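Local atomic coordinates of Rubredoxin\:oxygen oxidoreductase (Desulfovibrio gigas, PDB entry 1E5D), a protein that catalyses the four-electron reduction of one oxygen molecule to two water molecules, using FMN and a diiron centre. Residues Y26-M31 with A291-Q296; M190-A195 with I297-S302; Y194-N199 with K330-Q335; V256-S261 with P320-T325. All blocks are in the same frame, centred on the assembly; numbering follows the deposited sequence.

Contact 1 (Y26-M31 with A291-Q296); sequences YTLSPM and ACHHSQ
Two hydrogen bonds and one CH-pi contact join Y26 and L28 to the start of helix 294-302, tying the small hairpin of strands 22-23 and 27-28 to the N-terminus of a helix of the flavodoxin-like part. H294 NE2 donates to Y26 O at 3.1 Å, with that oxygen tilted only slightly out of the imidazole plane; the bond is bent (142°). L28 N donates to S295 OG over a longer 3.3 Å. A water extends this grip, donating to L28 O and lying 3.0 Å from S295 OG, so both backbone polar atoms of L28 are held by one serine, directly or through the water.

The apolar part belongs to L28 and H293. L28 CG sits over one face of the H293 imidazole, 3.6 Å from its centroid, while CD1 reaches H293 CB at 3.4 Å. H293 is the N-cap of the helix: with CG anti to its backbone N (chi1 -161°), it turns ND1 back to accept from S295 N at 3.0 Å. The same ND1 is hydrogen-bonded to S295 OG. T27 packs against S295.

Y26, which lines the pocket of the oxygen molecule and FMN, faces F23 together with T27 in a classic beta bulge. Both also lean on helix 183-198 and on Y328 of helix 320-331, while Y321 of the second subunit meets H294 edge-to-face.

Contact 2 (M190-A195 with I297-S302); sequences MREYYA and IMSEIS. With OXY (oxygen molecule), chain E.
R191 and S302 make the polar link between these two helices. R191 NE donates to S302 OG at 3.0 Å, a weak bond at 135°, with the hydroxyl at the edge of the guanidinium near its plane. CG anti to the backbone N (chi1 159°) sends the arginine across to the other helix, and the bend at chi3 brings NE to the serine. S302 OG itself donates to S299 O one turn back, at 2.6 Å, and accepts no more than the weak bond from R191 NE. R191 NH2 also donates to a water 3.0 Å away, while its NH1 makes a salt bridge with E187.

Among charges, the carboxylates of E192 and E300 come within 6.1 Å of each other between their OE2 atoms. Both form salt bridges with R188, which probably offsets their mutual repulsion.

Van der Waals packing centres on A195, whose CB lies 3.8 Å from S302 CB and meets S299 CA and M298 CG more loosely. M298 bends at chi2, laying CE 3.5 Å from A195 O. E192 CG touches S299 OG at 3.6 Å, a hydroxyl hydrogen-bonded to S295 O.

On another side of helix 183-198, Y193 OH makes a weak hydrogen bond to the bound oxygen molecule. The segment axes pass 8.8 Å apart at 103°, nearly perpendicular, joining the lactamase-like and flavodoxin-like parts. Beyond them, M190 and Y194 pack on helix 233-248, whereas I297, M298 and I301 lie against helix 320-331.

Contact 3 (Y194-N199 with K330-Q335); sequences YANIVN and KGLRPQ
N199 and L332 bring the backbones of the lactamase-like and flavodoxin-like parts together, their CA atoms 5.5 Å apart, in a buried contact between two helix ends. Near the C-terminal end of helix 183-198 the backbone widens into a pi-type turn at 194-198, where Y194 O accepts from three amides, those of I197, V198 and N199. In the other segment, the chain leaves helix 320-331 through R333, whose positive phi (44°) turns it sharply toward P334.

L332 supplies the apolar side, its isobutyl group spreading over the backbone of A195 and N196. Its two methyls divide the work: CD1 lies 3.5 Å from A195 O, and CD2 lies 3.6 Å from N196 O. N196 points its CB away from segment 330-335, and its amide is occupied by Y328 OH, E192 O and S295 O; N196 OD1 and L332 CD1 are 4.0 Å apart, the two side chains crossing at an angle. I197, also directed away, faces the site where FMN and the oxygen molecule bind. The second subunit packs N315 on L332 and N316 on R333.

A water donates both to N199 O and to R333 O, the latter at 2.7 Å, bridging the backbones beside the side-chain link. N199 ND2 also bonds to Q249 OE1. Toward L332 O the same ND2 gives a nearly straight bond of 2.8 Å (168°), with that oxygen in the plane of the N199 amide.

Contact 4 (V256-S261 with P320-T325); sequences VIFYDS and PYVAGT. With FMN (flavin mononucleotide), chain C.
In the flavodoxin-like fold, strand 254-259 lies within the five-stranded parallel sheet and runs straight into the loop that binds the FMN phosphate; helix 320-331 covers one face of that sheet. The axis of strand 256-259 passes 9.3 Å from that of helix 320-325, their directions 134° apart.

F258, V322 and T325 form the apolar layer. F258 and T325 come at each other from opposite directions, and T325 CG2 sits over one face of the phenyl ring, 3.6 Å from CE1. T325 OG1 turns away from the ring to donate to Y321 O at 2.8 Å, almost in line with that C=O, so the hydroxyl is satisfied within the helix and its methyl is left to face F258. V322 CG1 touches CE1 of the same ring, whereas its CG2 packs on D260 CB at 3.5 Å.

D260, just past the strand, carries the polar contacts. Its carboxylate lies 13° from the plane of the Y321 ring, with OD2 at the ring edge near CD2. A water donates to D260 OD2 and accepts from Y321 N, filling an N-H of the first helical turn. OD1 takes a salt bridge from K290 and a hydrogen bond from W288, and S261 N reaches it from above the carboxylate plane at 2.7 Å. This last bond links the D260 side chain to the backbone of the phosphate-binding S261, whose CB points away from helix 320-325 and whose OG donates to FMN O1P at 2.7 Å.

In the fold
Contacts 1, 2 and 3 form a continuous seam between the lactamase-like and flavodoxin-like parts, with contacts 1 and 2 sharing helix 294-302 and contacts 2 and 3 sharing helix 183-198; centres of contacts 2 and 3 lie about 8 Å apart. M298 CG meets L332 CD1 at 3.5 Å, and S295 O probably accepts from N196 ND2. Contact 4 lies within the flavodoxin-like part, away from the seam, its centre about 17 Å from that of contact 2, with I297 packed on F258 and T325. The seam borders the oxygen-reducing site: side chains of Y26 and I197 each approach a bound FMN and the oxygen molecule to about 4 Å.

Contact 1 (Y26-M31 with A291-Q296)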
# COMPACT_ATOMS: atom_id res chain seq x y z
N TYR A 26 -10.14 2.46 -6.24
CA TYR A 26 -9.71 3.23 -5.06
C TYR A 26 -10.26 2.66 -3.77
O TYR A 26 -9.60 2.78 -2.74
CB TYR A 26 -10.07 4.71 -5.23
CG TYR A 26 -11.53 5.07 -5.12
CD1 TYR A 26 -12.37 5.02 -6.23
CD2 TYR A 26 -12.10 5.45 -3.91
CE1 TYR A 26 -13.71 5.35 -6.13
CE2 TYR A 26 -13.44 5.77 -3.79
CZ TYR A 26 -14.24 5.72 -4.92
OH TYR A 26 -15.58 6.03 -4.84
N THR A 27 -11.44 2.03 -3.79
CA THR A 27 -12.00 1.52 -2.54
C THR A 27 -12.54 0.10 -2.66
O THR A 27 -12.52 -0.51 -3.73
CB THR A 27 -13.13 2.46 -2.07
OG1 THR A 27 -13.67 2.00 -0.82
CG2 THR A 27 -14.28 2.49 -3.06
N LEU A 28 -13.03 -0.47 -1.55
CA LEU A 28 -13.64 -1.78 -1.60
C LEU A 28 -15.17 -1.73 -1.57
O LEU A 28 -15.75 -0.88 -0.89
CB LEU A 28 -13.22 -2.65 -0.43
CG LEU A 28 -11.73 -2.98 -0.30
CD1 LEU A 28 -11.54 -3.91 0.89
CD2 LEU A 28 -11.18 -3.58 -1.58
N SER A 29 -15.78 -2.65 -2.30
CA SER A 29 -17.22 -2.85 -2.31
C SER A 29 -17.55 -4.28 -1.89
O SER A 29 -17.89 -5.14 -2.69
CB SER A 29 -17.78 -2.55 -3.70
OG SER A 29 -17.55 -3.62 -4.59
N PRO A 30 -17.41 -4.51 -0.59
CA PRO A 30 -17.51 -5.84 -0.02
C PRO A 30 -18.88 -6.47 -0.26
O PRO A 30 -19.02 -7.70 -0.20
CB PRO A 30 -17.31 -5.63 1.48
CG PRO A 30 -16.91 -4.21 1.67
CD PRO A 30 -17.16 -3.46 0.41
N MET A 31 -19.88 -5.65 -0.53
CA MET A 31 -21.24 -6.12 -0.76
C MET A 31 -21.62 -5.99 -2.22
O MET A 31 -22.78 -6.05 -2.61
CB MET A 31 -22.23 -5.33 0.09
CG MET A 31 -22.57 -5.97 1.43
SD MET A 31 -23.53 -4.89 2.50
CE MET A 31 -22.50 -3.42 2.51
N ALA A 291 -3.98 -6.24 7.34
CA ALA A 291 -5.27 -6.91 7.39
C ALA A 291 -6.43 -6.02 7.01
O ALA A 291 -7.56 -6.47 6.82
CB ALA A 291 -5.51 -7.44 8.81
N CYS A 292 -6.23 -4.71 6.92
CA CYS A 292 -7.37 -3.82 6.68
C CYS A 292 -7.13 -2.91 5.49
O CYS A 292 -6.12 -2.22 5.40
CB CYS A 292 -7.66 -2.94 7.90
SG CYS A 292 -8.05 -3.83 9.41
N HIS A 293 -8.08 -2.91 4.56
CA HIS A 293 -7.90 -2.03 3.41
C HIS A 293 -7.82 -0.59 3.89
O HIS A 293 -8.38 -0.26 4.95
CB HIS A 293 -9.06 -2.22 2.43
CG HIS A 293 -8.74 -1.71 1.06
ND1 HIS A 293 -9.25 -0.53 0.58
CD2 HIS A 293 -7.97 -2.22 0.08
CE1 HIS A 293 -8.81 -0.33 -0.65
NE2 HIS A 293 -8.02 -1.34 -0.98
N HIS A 294 -7.15 0.27 3.12
CA HIS A 294 -7.17 1.69 3.47
C HIS A 294 -8.61 2.22 3.49
O HIS A 294 -8.97 3.09 4.28
CB HIS A 294 -6.32 2.52 2.52
CG HIS A 294 -6.48 2.33 1.05
ND1 HIS A 294 -5.60 1.56 0.32
CD2 HIS A 294 -7.38 2.81 0.16
CE1 HIS A 294 -5.96 1.56 -0.95
NE2 HIS A 294 -7.04 2.31 -1.08
N SER A 295 -9.47 1.69 2.61
CA SER A 295 -10.83 2.24 2.59
C SER A 295 -11.54 1.89 3.90
O SER A 295 -12.32 2.70 4.40
CB SER A 295 -11.58 1.74 1.37
OG SER A 295 -11.71 0.33 1.36
N GLN A 296 -11.26 0.72 4.44
CA GLN A 296 -11.85 0.25 5.69
C GLN A 296 -11.46 1.15 6.86
O GLN A 296 -12.27 1.55 7.68
CB GLN A 296 -11.38 -1.16 6.06
CG GLN A 296 -12.43 -2.25 5.96
CD GLN A 296 -11.94 -3.33 5.00
OE1 GLN A 296 -11.53 -4.42 5.40
NE2 GLN A 296 -11.99 -3.01 3.71
O HOH W 1 -14.59 -0.29 1.69

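Contact 2 (M190-A195 with I297-S302)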
# COMPACT_ATOMS: atom_id res chain seq x y z
N MET A 190 -23.91 3.47 3.41
CA MET A 190 -23.95 4.87 2.97
C MET A 190 -22.71 5.62 3.43
O MET A 190 -22.10 6.38 2.68
CB MET A 190 -25.19 5.55 3.52
CG MET A 190 -26.47 5.12 2.81
SD MET A 190 -27.88 5.79 3.73
CE MET A 190 -27.54 7.54 3.50
N ARG A 191 -22.37 5.37 4.69
CA ARG A 191 -21.21 6.03 5.28
C ARG A 191 -19.96 5.53 4.57
O ARG A 191 -19.08 6.33 4.22
CB ARG A 191 -21.19 5.78 6.78
CG ARG A 191 -19.87 5.94 7.49
CD ARG A 191 -20.05 5.95 9.01
NE ARG A 191 -19.96 7.32 9.53
CZ ARG A 191 -20.94 7.96 10.15
NH1 ARG A 191 -22.10 7.34 10.36
NH2 ARG A 191 -20.75 9.20 10.57
N GLU A 192 -19.89 4.21 4.34
CA GLU A 192 -18.69 3.67 3.70
C GLU A 192 -18.51 4.33 2.34
O GLU A 192 -17.42 4.67 1.91
CB GLU A 192 -18.76 2.16 3.55
CG GLU A 192 -18.71 1.42 4.88
CD GLU A 192 -18.59 -0.09 4.69
OE1 GLU A 192 -18.82 -0.54 3.55
OE2 GLU A 192 -18.26 -0.78 5.68
N TYR A 193 -19.65 4.51 1.68
CA TYR A 193 -19.62 5.19 0.39
C TYR A 193 -19.21 6.64 0.58
O TYR A 193 -18.28 7.13 -0.08
CB TYR A 193 -20.98 5.07 -0.31
CG TYR A 193 -20.85 5.66 -1.71
CD1 TYR A 193 -20.31 4.90 -2.73
CD2 TYR A 193 -21.27 6.95 -1.98
CE1 TYR A 193 -20.19 5.42 -4.01
CE2 TYR A 193 -21.15 7.48 -3.26
CZ TYR A 193 -20.61 6.71 -4.26
OH TYR A 193 -20.48 7.22 -5.53
N TYR A 194 -19.88 7.37 1.47
CA TYR A 194 -19.53 8.77 1.68
C TYR A 194 -18.06 8.92 2.06
O TYR A 194 -17.35 9.75 1.49
CB TYR A 194 -20.39 9.43 2.79
CG TYR A 194 -20.20 10.93 2.83
CD1 TYR A 194 -21.00 11.75 2.04
CD2 TYR A 194 -19.25 11.55 3.64
CE1 TYR A 194 -20.85 13.12 2.06
CE2 TYR A 194 -19.09 12.92 3.66
CZ TYR A 194 -19.90 13.71 2.87
OH TYR A 194 -19.76 15.07 2.88
N ALA A 195 -17.64 8.15 3.06
CA ALA A 195 -16.33 8.36 3.66
C ALA A 195 -15.20 8.23 2.65
O ALA A 195 -14.19 8.93 2.79
CB ALA A 195 -16.11 7.39 4.82
N ILE A 297 -10.16 1.43 6.92
CA ILE A 297 -9.70 2.28 8.01
C ILE A 297 -10.41 3.62 7.92
O ILE A 297 -10.84 4.21 8.91
CB ILE A 297 -8.17 2.44 7.97
CG1 ILE A 297 -7.45 1.13 8.33
CG2 ILE A 297 -7.72 3.59 8.84
CD1 ILE A 297 -6.09 0.95 7.71
N MET A 298 -10.56 4.10 6.68
CA MET A 298 -11.21 5.39 6.48
C MET A 298 -12.64 5.36 7.01
O MET A 298 -13.11 6.28 7.65
CB MET A 298 -11.20 5.77 5.00
CG MET A 298 -11.87 7.10 4.70
SD MET A 298 -11.01 8.47 5.50
CE MET A 298 -12.35 9.65 5.64
N SER A 299 -13.34 4.26 6.72
CA SER A 299 -14.74 4.21 7.13
C SER A 299 -14.83 4.31 8.64
O SER A 299 -15.73 4.96 9.18
CB SER A 299 -15.43 2.93 6.65
OG SER A 299 -15.37 2.84 5.23
N GLU A 300 -13.88 3.66 9.31
CA GLU A 300 -13.90 3.69 10.77
C GLU A 300 -13.54 5.09 11.24
O GLU A 300 -14.01 5.57 12.27
CB GLU A 300 -12.93 2.66 11.35
CG GLU A 300 -13.30 1.22 11.06
CD GLU A 300 -14.69 0.84 11.51
OE1 GLU A 300 -15.25 1.54 12.39
OE2 GLU A 300 -15.24 -0.16 11.00
N ILE A 301 -12.69 5.75 10.46
CA ILE A 301 -12.18 7.05 10.89
C ILE A 301 -13.25 8.13 10.71
O ILE A 301 -13.23 9.14 11.41
CB ILE A 301 -10.91 7.44 10.13
CG1 ILE A 301 -9.64 6.73 10.63
CG2 ILE A 301 -10.69 8.94 10.14
CD1 ILE A 301 -8.50 6.87 9.64
N SER A 302 -14.16 7.89 9.78
CA SER A 302 -15.20 8.84 9.45
C SER A 302 -15.91 9.39 10.69
O SER A 302 -16.16 10.59 10.79
CB SER A 302 -16.23 8.19 8.51
OG SER A 302 -16.98 7.22 9.21
O1 OXY E . -18.59 6.46 -8.10
O2 OXY E . -17.41 6.43 -7.86
O HOH W 2 -19.14 11.59 9.69

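Contact 3 (Y194-N199 with K330-Q335)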
# COMPACT_ATOMS: atom_id res chain seq x y z
N TYR A 194 -19.88 7.37 1.47
CA TYR A 194 -19.53 8.77 1.68
C TYR A 194 -18.06 8.92 2.06
O TYR A 194 -17.35 9.75 1.49
CB TYR A 194 -20.39 9.43 2.79
CG TYR A 194 -20.20 10.93 2.83
CD1 TYR A 194 -21.00 11.75 2.04
CD2 TYR A 194 -19.25 11.55 3.64
CE1 TYR A 194 -20.85 13.12 2.06
CE2 TYR A 194 -19.09 12.92 3.66
CZ TYR A 194 -19.90 13.71 2.87
OH TYR A 194 -19.76 15.07 2.88
N ALA A 195 -17.64 8.15 3.06
CA ALA A 195 -16.33 8.36 3.66
C ALA A 195 -15.20 8.23 2.65
O ALA A 195 -14.19 8.93 2.79
CB ALA A 195 -16.11 7.39 4.82
N ASN A 196 -15.38 7.36 1.66
CA ASN A 196 -14.29 7.10 0.71
C ASN A 196 -14.39 7.82 -0.61
O ASN A 196 -13.47 7.65 -1.43
CB ASN A 196 -14.20 5.58 0.47
CG ASN A 196 -13.57 4.96 1.71
OD1 ASN A 196 -12.35 5.00 1.86
ND2 ASN A 196 -14.43 4.40 2.56
N ILE A 197 -15.42 8.62 -0.88
CA ILE A 197 -15.36 9.39 -2.12
C ILE A 197 -15.88 10.82 -2.00
O ILE A 197 -15.35 11.72 -2.65
CB ILE A 197 -16.14 8.69 -3.25
CG1 ILE A 197 -16.18 9.52 -4.54
CG2 ILE A 197 -17.53 8.31 -2.78
CD1 ILE A 197 -15.67 8.76 -5.74
N VAL A 198 -16.89 11.07 -1.18
CA VAL A 198 -17.43 12.43 -1.09
C VAL A 198 -16.79 13.24 0.03
O VAL A 198 -16.85 14.47 -0.01
CB VAL A 198 -18.96 12.40 -0.85
CG1 VAL A 198 -19.53 13.81 -0.93
CG2 VAL A 198 -19.65 11.50 -1.86
N ASN A 199 -16.18 12.61 1.02
CA ASN A 199 -15.68 13.28 2.20
C ASN A 199 -14.86 14.54 1.95
O ASN A 199 -15.07 15.56 2.62
CB ASN A 199 -14.80 12.33 3.03
CG ASN A 199 -14.88 12.74 4.49
OD1 ASN A 199 -15.84 12.40 5.18
ND2 ASN A 199 -13.87 13.48 4.93
N LYS A 330 -5.27 11.40 3.85
CA LYS A 330 -5.04 12.83 3.70
C LYS A 330 -5.90 13.42 2.58
O LYS A 330 -6.43 14.53 2.70
CB LYS A 330 -3.56 13.09 3.44
CG LYS A 330 -3.23 14.51 3.01
CD LYS A 330 -1.72 14.67 2.91
CE LYS A 330 -1.33 16.05 2.40
NZ LYS A 330 -0.99 16.95 3.54
N GLY A 331 -6.04 12.68 1.48
CA GLY A 331 -6.81 13.15 0.35
C GLY A 331 -8.28 13.28 0.69
O GLY A 331 -9.00 14.10 0.12
N LEU A 332 -8.76 12.47 1.63
CA LEU A 332 -10.21 12.51 1.88
C LEU A 332 -10.58 13.60 2.87
O LEU A 332 -11.75 13.78 3.20
CB LEU A 332 -10.65 11.12 2.35
CG LEU A 332 -10.70 10.10 1.21
CD1 LEU A 332 -10.82 8.69 1.76
CD2 LEU A 332 -11.84 10.42 0.25
N ARG A 333 -9.57 14.31 3.32
CA ARG A 333 -9.63 15.44 4.22
C ARG A 333 -10.56 15.25 5.41
O ARG A 333 -11.50 16.03 5.59
CB ARG A 333 -10.07 16.69 3.43
CG ARG A 333 -9.20 16.97 2.22
CD ARG A 333 -9.83 18.03 1.34
NE ARG A 333 -8.85 18.57 0.40
CZ ARG A 333 -9.08 19.45 -0.55
NH1 ARG A 333 -10.29 19.96 -0.75
NH2 ARG A 333 -8.08 19.85 -1.33
N PRO A 334 -10.33 14.27 6.26
CA PRO A 334 -11.13 14.13 7.49
C PRO A 334 -10.92 15.33 8.40
O PRO A 334 -9.81 15.85 8.55
CB PRO A 334 -10.56 12.87 8.14
CG PRO A 334 -9.19 12.73 7.57
CD PRO A 334 -9.30 13.22 6.15
N GLN A 335 -12.00 15.80 9.02
CA GLN A 335 -12.00 16.99 9.84
C GLN A 335 -12.25 16.69 11.32
O GLN A 335 -12.77 15.63 11.66
CB GLN A 335 -13.09 17.97 9.39
CG GLN A 335 -13.05 18.36 7.92
CD GLN A 335 -11.84 19.22 7.59
OE1 GLN A 335 -10.91 18.80 6.90
NE2 GLN A 335 -11.84 20.45 8.09
O HOH W 3 -13.99 16.57 4.59

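Contact 4 (V256-S261 with P320-T325)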
# COMPACT_ATOMS: atom_id res chain seq x y z
N VAL A 256 -9.59 5.23 16.64
CA VAL A 256 -9.07 4.34 15.63
C VAL A 256 -7.55 4.36 15.71
O VAL A 256 -6.90 5.39 15.52
CB VAL A 256 -9.47 4.76 14.20
CG1 VAL A 256 -8.64 3.97 13.18
CG2 VAL A 256 -10.95 4.57 13.96
N ILE A 257 -6.98 3.21 16.02
CA ILE A 257 -5.54 3.03 16.02
C ILE A 257 -5.13 2.20 14.81
O ILE A 257 -5.59 1.07 14.61
CB ILE A 257 -5.08 2.32 17.30
CG1 ILE A 257 -5.41 3.07 18.59
CG2 ILE A 257 -3.59 2.01 17.22
CD1 ILE A 257 -5.41 2.18 19.83
N PHE A 258 -4.27 2.74 13.95
CA PHE A 258 -3.81 1.89 12.84
C PHE A 258 -2.29 1.97 12.81
O PHE A 258 -1.67 2.98 13.09
CB PHE A 258 -4.47 2.27 11.53
CG PHE A 258 -4.03 3.48 10.75
CD1 PHE A 258 -2.96 3.40 9.87
CD2 PHE A 258 -4.67 4.70 10.86
CE1 PHE A 258 -2.54 4.48 9.11
CE2 PHE A 258 -4.25 5.79 10.11
CZ PHE A 258 -3.19 5.69 9.23
N TYR A 259 -1.71 0.83 12.48
CA TYR A 259 -0.28 0.62 12.56
C TYR A 259 0.10 -0.46 11.55
O TYR A 259 -0.76 -1.18 11.04
CB TYR A 259 0.11 0.17 13.99
CG TYR A 259 -0.19 -1.31 14.16
CD1 TYR A 259 -1.51 -1.73 14.30
CD2 TYR A 259 0.81 -2.28 14.18
CE1 TYR A 259 -1.82 -3.07 14.46
CE2 TYR A 259 0.50 -3.62 14.32
CZ TYR A 259 -0.82 -4.01 14.47
OH TYR A 259 -1.09 -5.35 14.62
N ASP A 260 1.40 -0.58 11.35
CA ASP A 260 2.01 -1.76 10.76
C ASP A 260 3.28 -2.04 11.56
O ASP A 260 3.71 -1.22 12.38
CB ASP A 260 2.30 -1.58 9.28
CG ASP A 260 2.44 -2.91 8.56
OD1 ASP A 260 2.39 -3.96 9.24
OD2 ASP A 260 2.61 -2.92 7.33
N SER A 261 3.87 -3.21 11.37
CA SER A 261 4.99 -3.61 12.22
C SER A 261 5.74 -4.76 11.59
O SER A 261 5.16 -5.54 10.84
CB SER A 261 4.45 -3.99 13.59
OG SER A 261 5.50 -4.38 14.46
N PRO A 320 5.57 1.07 4.23
CA PRO A 320 4.88 1.42 2.99
C PRO A 320 3.37 1.48 3.14
O PRO A 320 2.72 2.43 2.70
CB PRO A 320 5.23 0.25 2.08
CG PRO A 320 6.54 -0.26 2.60
CD PRO A 320 6.50 -0.07 4.08
N TYR A 321 2.80 0.46 3.77
CA TYR A 321 1.36 0.35 3.91
C TYR A 321 0.81 1.43 4.84
O TYR A 321 -0.33 1.87 4.71
CB TYR A 321 1.00 -1.03 4.45
CG TYR A 321 1.16 -2.14 3.44
CD1 TYR A 321 1.06 -1.85 2.09
CD2 TYR A 321 1.41 -3.44 3.83
CE1 TYR A 321 1.21 -2.85 1.14
CE2 TYR A 321 1.56 -4.45 2.89
CZ TYR A 321 1.46 -4.14 1.55
OH TYR A 321 1.60 -5.13 0.60
N VAL A 322 1.65 1.86 5.78
CA VAL A 322 1.22 2.99 6.61
C VAL A 322 1.22 4.27 5.78
O VAL A 322 0.29 5.08 5.82
CB VAL A 322 2.11 3.15 7.85
CG1 VAL A 322 1.67 4.38 8.64
CG2 VAL A 322 2.02 1.91 8.71
N ALA A 323 2.27 4.45 5.00
CA ALA A 323 2.35 5.60 4.10
C ALA A 323 1.19 5.62 3.11
O ALA A 323 0.56 6.66 2.91
CB ALA A 323 3.67 5.58 3.34
N GLY A 324 0.90 4.48 2.49
CA GLY A 324 -0.19 4.44 1.51
C GLY A 324 -1.53 4.80 2.12
O GLY A 324 -2.35 5.49 1.52
N THR A 325 -1.77 4.31 3.34
CA THR A 325 -3.02 4.60 4.04
C THR A 325 -3.14 6.05 4.44
O THR A 325 -4.20 6.68 4.35
CB THR A 325 -3.12 3.71 5.30
OG1 THR A 325 -3.08 2.35 4.84
CG2 THR A 325 -4.42 3.93 6.04
N1 FMN C . 15.51 1.49 12.64
C2 FMN C . 15.97 2.72 12.49
O2 FMN C . 16.28 3.42 13.41
N3 FMN C . 16.12 3.30 11.20
C4 FMN C . 16.15 2.50 10.07
O4 FMN C . 16.25 3.05 8.99
C4A FMN C . 15.69 1.13 10.25
N5 FMN C . 15.34 0.39 9.17
C5A FMN C . 15.23 -0.97 9.39
C6 FMN C . 14.98 -1.79 8.26
C7 FMN C . 14.61 -3.10 8.40
C7M FMN C . 14.08 -3.86 7.21
C8 FMN C . 14.42 -3.66 9.73
C8M FMN C . 14.22 -5.14 9.91
C9 FMN C . 14.85 -2.91 10.84
C9A FMN C . 15.04 -1.53 10.68
N10 FMN C . 15.10 -0.62 11.78
C10 FMN C . 15.47 0.64 11.60
C1' FMN C . 14.96 -1.20 13.13
C2' FMN C . 13.47 -1.35 13.53
O2' FMN C . 12.83 -0.08 13.53
C3' FMN C . 13.48 -1.95 14.93
O3' FMN C . 13.75 -3.34 14.77
C4' FMN C . 12.12 -1.78 15.61
O4' FMN C . 12.15 -2.37 16.91
C5' FMN C . 11.09 -2.45 14.73
O5' FMN C . 9.68 -2.32 15.40
P FMN C . 8.58 -3.34 15.13
O1P FMN C . 7.26 -2.65 15.49
O2P FMN C . 8.65 -3.87 13.84
O3P FMN C . 8.75 -4.48 16.03
O HOH W 4 3.79 -1.81 5.25